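Local coordinates for protein carbohydrate kinase (Agrobacterium tumefaciens, PDB 2NWH) that is a pfkB-family (ribokinase-like) carbohydrate kinase that probably transfers a phosphoryl group from ATP to a sugar or related small molecule, at residues L123-R126 with A127-E130; A142-P145 with E146-T150; A178-G181 with D182-I185; Q294-K298 with D299-A303. One frame throughout, in Å; residues are numbered along the deposited sequence.

Contact 1. Residues L123-R126 with A127-E130; sequences LKVR and AVRE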
loop_
_atom_site.group_PDB
_atom_site.type_symbol
_atom_site.label_atom_id
_atom_site.label_comp_id
_atom_site.label_asym_id
_atom_site.label_seq_id
_atom_site.Cartn_x
_atom_site.Cartn_y
_atom_site.Cartn_z
ATOM N N LEU A 123 9.538 8.200 16.343
ATOM C CA LEU A 123 9.858 6.917 15.745
ATOM C C LEU A 123 10.978 6.255 16.573
ATOM O O LEU A 123 11.040 5.030 16.671
ATOM C CB LEU A 123 10.386 7.103 14.316
ATOM C CG LEU A 123 10.666 5.787 13.552
ATOM C CD1 LEU A 123 9.363 5.070 13.036
ATOM C CD2 LEU A 123 11.571 6.087 12.378
ATOM N N LYS A 124 11.821 7.089 17.162
ATOM C CA LYS A 124 13.054 6.616 17.836
ATOM C C LYS A 124 12.820 6.126 19.265
ATOM O O LYS A 124 13.777 5.767 19.958
ATOM C CB LYS A 124 14.126 7.713 17.785
ATOM C CG LYS A 124 14.750 7.890 16.381
ATOM C CD LYS A 124 15.660 9.132 16.281
ATOM C CE LYS A 124 15.876 9.513 14.802
ATOM N NZ LYS A 124 16.694 10.761 14.536
ATOM N N VAL A 125 11.577 6.134 19.742
ATOM C CA VAL A 125 11.300 5.679 21.113
ATOM C C VAL A 125 11.544 4.171 21.242
ATOM O O VAL A 125 11.300 3.440 20.295
ATOM C CB VAL A 125 9.871 6.072 21.612
ATOM C CG1 VAL A 125 9.657 7.614 21.535
ATOM C CG2 VAL A 125 8.789 5.291 20.898
ATOM N N ARG A 126 11.990 3.697 22.415
ATOM C CA ARG A 126 12.208 2.260 22.594
ATOM C C ARG A 126 11.061 1.384 22.098
ATOM O O ARG A 126 11.310 0.332 21.514
ATOM C CB ARG A 126 12.451 1.909 24.043
ATOM C CG ARG A 126 13.827 2.093 24.430
ATOM C CD ARG A 126 13.994 1.777 25.895
ATOM N NE ARG A 126 15.411 1.791 26.151
ATOM C CZ ARG A 126 15.987 1.669 27.344
ATOM N NH1 ARG A 126 15.260 1.531 28.459
ATOM N NH2 ARG A 126 17.305 1.696 27.393
ATOM N N ALA A 127 9.817 1.787 22.364
ATOM C CA ALA A 127 8.681 0.920 22.054
ATOM C C ALA A 127 8.585 0.602 20.557
ATOM O O ALA A 127 8.231 -0.530 20.182
ATOM C CB ALA A 127 7.345 1.549 22.589
ATOM N N VAL A 128 8.928 1.571 19.699
ATOM C CA VAL A 128 8.871 1.367 18.238
ATOM C C VAL A 128 10.072 0.479 17.837
ATOM O O VAL A 128 9.922 -0.447 17.045
ATOM C CB VAL A 128 8.920 2.696 17.452
ATOM C CG1 VAL A 128 9.037 2.432 15.893
ATOM C CG2 VAL A 128 7.695 3.626 17.801
ATOM N N ARG A 129 11.252 0.753 18.401
ATOM C CA ARG A 129 12.426 -0.086 18.086
ATOM C C ARG A 129 12.196 -1.544 18.452
ATOM O O ARG A 129 12.572 -2.419 17.708
ATOM C CB ARG A 129 13.707 0.409 18.752
ATOM C CG ARG A 129 14.943 -0.148 18.024
ATOM C CD ARG A 129 16.210 0.402 18.585
ATOM N NE ARG A 129 17.299 0.005 17.715
ATOM C CZ ARG A 129 17.932 0.843 16.911
ATOM N NH1 ARG A 129 18.939 0.406 16.153
ATOM N NH2 ARG A 129 17.586 2.121 16.899
ATOM N N GLU A 130 11.555 -1.798 19.581
ATOM C CA GLU A 130 11.231 -3.150 20.000
ATOM C C GLU A 130 10.181 -3.802 19.053
ATOM O O GLU A 130 10.252 -4.992 18.766
ATOM C CB GLU A 130 10.699 -3.120 21.428
ATOM C CG GLU A 130 11.812 -2.735 22.418
ATOM C CD GLU A 130 11.334 -2.635 23.847
ATOM O OE1 GLU A 130 10.210 -3.057 24.171
ATOM O OE2 GLU A 130 12.123 -2.140 24.658
#
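Val-128 is the side chain through which the first turn of a helix grips the residues leading into it. Its CB lies 3.2 Å from the carbonyl O of Leu-123, a close approach of a methine carbon to a backbone oxygen. Beyond CB the two branches part. With CG1 anti to the backbone N (chi1 173°), that methyl passes the same carbonyl and reaches the side chain of Leu-123, meeting CD1 at 3.9 Å with the two side chains crossing at about a right angle. CG2 meets Val-125 CG2 at 3.7 Å while staying near the same Leu-123 carbonyl. One valine thus bridges the last residue of helix 120-123 and the N-cap of helix 126-134, and the apolar contact continues inward: Leu-123 and Val-128 both rest on Leu-9 of strand 5-9, and Leu-123 also packs on helix 146-158.

The backbone gives the turn its frame. Val-125 O accepts a long but straight bond from Arg-129 N (3.3 Å, 171° at the hydrogen) in the carbonyl plane, and a weak one from Val-128 N. Arg-126 O takes the next helical bond, from Glu-130 N at 2.9 Å. Over that carbonyl folds the CG of Glu-130, 3.2 Å from Arg-126 O, while the charged groups stay apart, with Glu-130 OE2 5.3 Å from Arg-126 NE; any attraction between them would act without contact. The arrangement is a helix N-terminus reached from helix 120-123 by a tight link, with Val-125 at the N-cap and apolar contacts on the buried side.

Contact 2. Residues A142-P145 with E146-T150; sequences ANLP and EDTLT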
loop_
_atom_site.group_PDB
_atom_site.type_symbol
_atom_site.label_atom_id
_atom_site.label_comp_id
_atom_site.label_asym_id
_atom_site.label_seq_id
_atom_site.Cartn_x
_atom_site.Cartn_y
_atom_site.Cartn_z
ATOM N N ALA A 142 4.430 6.398 2.226
ATOM C CA ALA A 142 4.924 7.753 2.151
ATOM C C ALA A 142 3.932 8.759 2.759
ATOM O O ALA A 142 4.081 9.969 2.544
ATOM C CB ALA A 142 5.316 8.101 0.669
ATOM N N ASN A 143 2.945 8.267 3.531
ATOM C CA ASN A 143 2.122 9.146 4.384
ATOM C C ASN A 143 2.919 9.712 5.555
ATOM O O ASN A 143 2.580 10.776 6.114
ATOM C CB ASN A 143 0.891 8.434 4.959
ATOM C CG ASN A 143 -0.195 8.229 3.949
ATOM O OD1 ASN A 143 -0.641 7.092 3.714
ATOM N ND2 ASN A 143 -0.633 9.320 3.327
ATOM N N LEU A 144 3.945 8.978 5.972
ATOM C CA LEU A 144 4.801 9.422 7.078
ATOM C C LEU A 144 5.689 10.581 6.603
ATOM O O LEU A 144 6.027 10.673 5.427
ATOM C CB LEU A 144 5.728 8.290 7.536
ATOM C CG LEU A 144 5.124 6.978 8.065
ATOM C CD1 LEU A 144 6.271 6.031 8.452
ATOM C CD2 LEU A 144 4.190 7.201 9.222
ATOM N N PRO A 145 6.081 11.468 7.515
ATOM C CA PRO A 145 6.976 12.570 7.123
ATOM C C PRO A 145 8.294 12.123 6.464
ATOM O O PRO A 145 8.798 11.049 6.780
ATOM C CB PRO A 145 7.291 13.241 8.467
ATOM C CG PRO A 145 6.049 12.984 9.301
ATOM C CD PRO A 145 5.709 11.542 8.944
ATOM N N GLU A 146 8.852 12.972 5.581
ATOM C CA GLU A 146 10.129 12.677 4.933
ATOM C C GLU A 146 11.227 12.285 5.927
ATOM O O GLU A 146 11.843 11.211 5.779
ATOM C CB GLU A 146 10.571 13.834 4.001
ATOM C CG GLU A 146 12.000 13.716 3.435
ATOM C CD GLU A 146 12.230 14.583 2.180
ATOM O OE1 GLU A 146 11.258 15.182 1.663
ATOM O OE2 GLU A 146 13.386 14.643 1.692
ATOM N N ASP A 147 11.489 13.118 6.937
ATOM C CA ASP A 147 12.574 12.791 7.866
ATOM C C ASP A 147 12.327 11.513 8.669
ATOM O O ASP A 147 13.263 10.828 9.082
ATOM C CB ASP A 147 12.988 13.969 8.774
ATOM C CG ASP A 147 11.800 14.654 9.473
ATOM O OD1 ASP A 147 12.054 15.519 10.357
ATOM O OD2 ASP A 147 10.630 14.358 9.155
ATOM N N THR A 148 11.048 11.193 8.879
ATOM C CA THR A 148 10.680 9.968 9.560
ATOM C C THR A 148 11.003 8.771 8.690
ATOM O O THR A 148 11.510 7.760 9.183
ATOM C CB THR A 148 9.190 10.006 9.987
ATOM O OG1 THR A 148 9.032 11.162 10.823
ATOM C CG2 THR A 148 8.846 8.761 10.832
ATOM N N LEU A 149 10.757 8.914 7.384
ATOM C CA LEU A 149 11.057 7.866 6.456
ATOM C C LEU A 149 12.559 7.616 6.402
ATOM O O LEU A 149 13.012 6.481 6.494
ATOM C CB LEU A 149 10.475 8.190 5.091
ATOM C CG LEU A 149 8.961 8.142 4.962
ATOM C CD1 LEU A 149 8.525 8.860 3.699
ATOM C CD2 LEU A 149 8.493 6.686 4.973
ATOM N N THR A 150 13.359 8.677 6.368
ATOM C CA THR A 150 14.817 8.488 6.421
ATOM C C THR A 150 15.294 7.804 7.723
ATOM O O THR A 150 16.132 6.865 7.677
ATOM C CB THR A 150 15.518 9.825 6.231
ATOM O OG1 THR A 150 14.931 10.490 5.105
ATOM C CG2 THR A 150 17.043 9.648 6.023
#
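Pro-145 and Thr-148 lie side by side and point the same way, and their contact is the close-packed heart of this helix start. Thr-148 CB sits 3.4 Å from the carbonyl O of Pro-145, and its OG1 runs beside the pyrrolidine ring, 3.6 Å from Pro-145 CB. That hydroxyl is placed with OG1 anti to the carbonyl carbon (chi1 -58°), and it is satisfied elsewhere, by a hydrogen bond with Phe-118 O. Pro-145 O is the first acceptor of the helix, bonded by Leu-149 N at 3.0 Å and nearly in line with its C=O.

Leu-149 fills the other half of the buried side. Its CG rides over Pro-145 O, its CD1 comes to 3.5 Å from Leu-144 O, and its CD2 meets Leu-144 CB at 4.1 Å. Leu-149 CD1 also reaches Ala-142, more loosely, 4.1 Å from its CA. Lys-175 NZ hydrogen-bonds the carbonyl of Ala-142 and, weakly, that of Leu-144, probably bringing a positive charge beside the loop.

The outer side is sparser. Asp-147, exposed, touches the proline only through OD2, 3.6 Å from Pro-145 CB. The whole is a helix N-terminus with proline at the N-cap position, at the turn from strand 137-141 into helix 146-158, a beta-alpha junction of the alpha/beta ribokinase-like fold.

Contact 3. Residues A178-G181 with D182-I185; sequences AALG and DIDI. With CA (calcium ion), chain B.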
loop_
_atom_site.group_PDB
_atom_site.type_symbol
_atom_site.label_atom_id
_atom_site.label_comp_id
_atom_site.label_asym_id
_atom_site.label_seq_id
_atom_site.Cartn_x
_atom_site.Cartn_y
_atom_site.Cartn_z
ATOM N N ALA A 178 15.777 10.212 0.467
ATOM C CA ALA A 178 16.940 9.870 1.315
ATOM C C ALA A 178 16.909 8.402 1.794
ATOM O O ALA A 178 17.960 7.758 1.988
ATOM C CB ALA A 178 17.093 10.822 2.483
ATOM N N ALA A 179 15.707 7.856 1.929
ATOM C CA ALA A 179 15.545 6.498 2.456
ATOM C C ALA A 179 15.804 5.435 1.383
ATOM O O ALA A 179 15.939 4.240 1.673
ATOM C CB ALA A 179 14.132 6.349 3.029
ATOM N N LEU A 180 15.898 5.881 0.137
ATOM C CA LEU A 180 15.972 4.967 -0.997
ATOM C C LEU A 180 16.998 3.871 -0.826
ATOM O O LEU A 180 16.694 2.711 -1.040
ATOM C CB LEU A 180 16.197 5.728 -2.275
ATOM C CG LEU A 180 14.954 6.342 -2.901
ATOM C CD1 LEU A 180 15.275 6.474 -4.378
ATOM C CD2 LEU A 180 13.681 5.467 -2.650
ATOM N N GLY A 181 18.211 4.246 -0.435
ATOM C CA GLY A 181 19.283 3.292 -0.206
ATOM C C GLY A 181 19.012 2.233 0.852
ATOM O O GLY A 181 19.726 1.204 0.883
ATOM N N ASP A 182 18.015 2.488 1.722
ATOM C CA ASP A 182 17.622 1.562 2.792
ATOM C C ASP A 182 16.328 0.760 2.488
ATOM O O ASP A 182 15.906 -0.082 3.304
ATOM C CB ASP A 182 17.479 2.314 4.107
ATOM C CG ASP A 182 18.832 2.766 4.673
ATOM O OD1 ASP A 182 19.747 1.912 4.709
ATOM O OD2 ASP A 182 18.964 3.936 5.110
ATOM N N ILE A 183 15.722 1.026 1.331
ATOM C CA ILE A 183 14.473 0.357 0.897
ATOM C C ILE A 183 14.768 -0.824 -0.058
ATOM O O ILE A 183 15.292 -0.647 -1.165
ATOM C CB ILE A 183 13.474 1.364 0.266
ATOM C CG1 ILE A 183 12.904 2.280 1.348
ATOM C CG2 ILE A 183 12.303 0.629 -0.473
ATOM C CD1 ILE A 183 12.211 3.527 0.843
ATOM N N ASP A 184 14.447 -2.029 0.394
ATOM C CA ASP A 184 14.628 -3.218 -0.398
ATOM C C ASP A 184 13.669 -3.298 -1.574
ATOM O O ASP A 184 14.058 -3.749 -2.632
ATOM C CB ASP A 184 14.503 -4.456 0.489
ATOM C CG ASP A 184 15.762 -4.714 1.292
ATOM O OD1 ASP A 184 16.719 -3.913 1.187
ATOM O OD2 ASP A 184 15.801 -5.747 2.000
ATOM N N ILE A 185 12.410 -2.894 -1.369
ATOM C CA ILE A 185 11.378 -2.918 -2.440
ATOM C C ILE A 185 10.444 -1.706 -2.331
ATOM O O ILE A 185 9.766 -1.523 -1.305
ATOM C CB ILE A 185 10.478 -4.176 -2.398
ATOM C CG1 ILE A 185 11.320 -5.461 -2.325
ATOM C CG2 ILE A 185 9.537 -4.192 -3.655
ATOM C CD1 ILE A 185 10.603 -6.700 -1.824
HETATM CA CA CA B . 20.289 7.328 2.165
HETATM O O HOH W 1 19.643 7.335 -0.428
HETATM O O HOH W 2 19.908 5.100 2.489
HETATM O O HOH W 3 19.627 8.150 4.426
#
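The backbone from Ala-179 to Ile-183 winds through two successive tight turns, with Asp-182 N bonded to Ala-179 O at 2.7 Å and Ile-183 N to Leu-180 O at 3.1 Å. Both donors stand above the plane of the carbonyl they use, by 42° and 62°, instead of meeting a lone pair.

Ile-183 carries the apolar side. Its CG1 passes 3.6 Å from Ala-179 O, and its terminal CD1 touches Ala-179 CB at 4.1 Å and Leu-180 CD2 at 4.3 Å. Asp-182 points elsewhere: with CG anti to the carbonyl carbon (chi1 -71°), its carboxylate lies beside Gly-181 and forms a salt bridge with Arg-157. OD2 also receives a weak bond from a water bound to the calcium ion, linking Asp-182 to the metal as a second-shell residue; Ala-178 O binds the calcium directly at 2.4 Å, and two further waters join it.

Along the chain these turns follow helix 170-173 and lead into strand 185-189. Helix 146-158 flanks them, meeting Ala-178 through Thr-150 and Asp-182 through Leu-154, while Ile-183 rests on Leu-163 and Ala-165 of strand 163-166, the parallel neighbour of strand 185-189 in the central sheet.

Contact 4. Residues Q294-K298 with D299-A303; sequences QDLSK and DSVEA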
loop_
_atom_site.group_PDB
_atom_site.type_symbol
_atom_site.label_atom_id
_atom_site.label_comp_id
_atom_site.label_asym_id
_atom_site.label_seq_id
_atom_site.Cartn_x
_atom_site.Cartn_y
_atom_site.Cartn_z
ATOM N N GLN A 294 -10.999 -7.729 -0.058
ATOM C CA GLN A 294 -11.526 -8.759 0.865
ATOM C C GLN A 294 -11.551 -10.144 0.220
ATOM O O GLN A 294 -11.549 -11.189 0.923
ATOM C CB GLN A 294 -12.914 -8.437 1.378
ATOM C CG GLN A 294 -12.944 -7.310 2.328
ATOM C CD GLN A 294 -14.318 -7.092 2.853
ATOM O OE1 GLN A 294 -15.309 -7.056 2.088
ATOM N NE2 GLN A 294 -14.412 -6.964 4.173
ATOM N N ASP A 295 -11.532 -10.164 -1.100
ATOM C CA ASP A 295 -11.455 -11.475 -1.853
ATOM C C ASP A 295 -10.058 -12.133 -1.899
ATOM O O ASP A 295 -9.919 -13.270 -2.356
ATOM C CB ASP A 295 -11.965 -11.232 -3.254
ATOM C CG ASP A 295 -13.438 -10.895 -3.261
ATOM O OD1 ASP A 295 -14.214 -11.507 -2.483
ATOM O OD2 ASP A 295 -13.798 -9.990 -4.024
ATOM N N LEU A 296 -9.036 -11.423 -1.413
ATOM C CA LEU A 296 -7.670 -11.954 -1.335
ATOM C C LEU A 296 -7.492 -12.999 -0.261
ATOM O O LEU A 296 -7.903 -12.809 0.887
ATOM C CB LEU A 296 -6.569 -10.875 -1.155
ATOM C CG LEU A 296 -6.394 -9.836 -2.225
ATOM C CD1 LEU A 296 -5.450 -8.737 -1.727
ATOM C CD2 LEU A 296 -5.755 -10.531 -3.440
ATOM N N SER A 297 -6.866 -14.112 -0.672
ATOM C CA SER A 297 -6.483 -15.201 0.231
ATOM C C SER A 297 -5.426 -16.002 -0.517
ATOM O O SER A 297 -5.250 -15.827 -1.733
ATOM C CB SER A 297 -7.696 -16.098 0.559
ATOM O OG SER A 297 -8.124 -16.814 -0.586
ATOM N N LYS A 298 -4.702 -16.880 0.178
ATOM C CA LYS A 298 -3.731 -17.733 -0.531
ATOM C C LYS A 298 -4.497 -18.534 -1.553
ATOM O O LYS A 298 -4.037 -18.740 -2.659
ATOM C CB LYS A 298 -3.078 -18.720 0.441
ATOM C CG LYS A 298 -2.058 -18.075 1.345
ATOM C CD LYS A 298 -1.350 -19.148 2.182
ATOM C CE LYS A 298 -0.336 -19.889 1.338
ATOM N NZ LYS A 298 0.535 -20.788 2.178
ATOM N N ASP A 299 -5.669 -19.014 -1.181
ATOM C CA ASP A 299 -6.408 -19.840 -2.140
ATOM C C ASP A 299 -6.902 -19.085 -3.379
ATOM O O ASP A 299 -6.885 -19.639 -4.496
ATOM C CB ASP A 299 -7.522 -20.606 -1.454
ATOM C CG ASP A 299 -6.988 -21.669 -0.492
ATOM O OD1 ASP A 299 -5.764 -22.018 -0.476
ATOM O OD2 ASP A 299 -7.827 -22.167 0.235
ATOM N N SER A 300 -7.362 -17.843 -3.215
ATOM C CA SER A 300 -7.855 -17.133 -4.382
ATOM C C SER A 300 -6.697 -16.722 -5.299
ATOM O O SER A 300 -6.831 -16.696 -6.525
ATOM C CB SER A 300 -8.739 -15.951 -4.003
ATOM O OG SER A 300 -7.995 -14.916 -3.376
ATOM N N VAL A 301 -5.549 -16.414 -4.707
ATOM C CA VAL A 301 -4.397 -16.067 -5.499
ATOM C C VAL A 301 -3.994 -17.307 -6.308
ATOM O O VAL A 301 -3.780 -17.226 -7.506
ATOM C CB VAL A 301 -3.194 -15.521 -4.628
ATOM C CG1 VAL A 301 -1.889 -15.535 -5.454
ATOM C CG2 VAL A 301 -3.494 -14.074 -4.109
ATOM N N GLU A 302 -3.874 -18.444 -5.629
ATOM C CA GLU A 302 -3.653 -19.745 -6.258
ATOM C C GLU A 302 -4.609 -19.973 -7.439
ATOM O O GLU A 302 -4.178 -20.419 -8.504
ATOM C CB GLU A 302 -3.821 -20.832 -5.182
ATOM C CG GLU A 302 -3.471 -22.268 -5.558
ATOM C CD GLU A 302 -3.856 -23.278 -4.421
ATOM O OE1 GLU A 302 -4.999 -23.188 -3.875
ATOM O OE2 GLU A 302 -3.028 -24.147 -4.086
ATOM N N ALA A 303 -5.898 -19.632 -7.270
ATOM C CA ALA A 303 -6.885 -19.847 -8.321
ATOM C C ALA A 303 -6.732 -18.884 -9.528
ATOM O O ALA A 303 -7.081 -19.255 -10.667
ATOM C CB ALA A 303 -8.317 -19.780 -7.749
#
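Ser-297 and Ser-300 face each other across the first turn of helix 298-305, each offering its hydroxyl to the other's backbone N. Ser-297 OG accepts from Ser-300 N at 2.9 Å, with 157° at the hydrogen, while Ser-300 OG accepts a weak bond from Ser-297 N at 3.0 Å. This reciprocal pair is a capping box, with Ser-297 as the N-cap. The two side chains adopt the same first torsion, 68° in each, which sets OG between the backbone N and the carbonyl carbon, so that Ser-297 OG reaches forward to Ser-300 N and Ser-300 OG back to Ser-297 N.

Ser-300 has a second task. Its hydroxyl donates to Asp-295 O at 2.7 Å, on a lone pair in the carbonyl plane, so its oxygen is gripped by two backbone groups of the incoming loop, one as donor and one as acceptor. The cap is thereby tied to the end of the 3-10 segment before it, and Asp-295 is itself held by a bond from Thr-292 N to OD2.

Alongside the polar cap, Leu-296 and Val-301 meet methyl to methyl, CD2 to CG2 at 4.3 Å. Val-301 CG2 also comes to 3.4 Å from Ser-297 O, the carbonyl that accepts the bond of Val-301 N. The next helical bond runs from Glu-302 N to Lys-298 O at 3.0 Å.

Helix 271-286 takes the inner side: Leu-296 packs on Ala-281, Val-301 on Gln-277, and Ser-300 on Ile-284, while Leu-296 also touches Asn-48 of helix 41-51.

Contacts 1, 2 and 4 are helix beginnings, and contact 3 is a turn entering a strand. Contact 3 is largely buried, though its outer edge meets a calcium ion; the others are partly buried, with contacts 1 and 4 more exposed. Capping chemistry differs: valine and proline stand at the N-cap in contacts 1 and 2, without a side-chain acceptor, whereas contact 4 uses two serines. Contacts 1 to 3 cluster about helix 146-158. Leu-123 CD2 touches Thr-148 O at 3.6 Å, and Thr-150 OG1 lies 3.4 Å from Ala-178 CB. Contact 4 stands apart, about 16 Å from contact 3 by nearest atoms, and packs against helix 271-286.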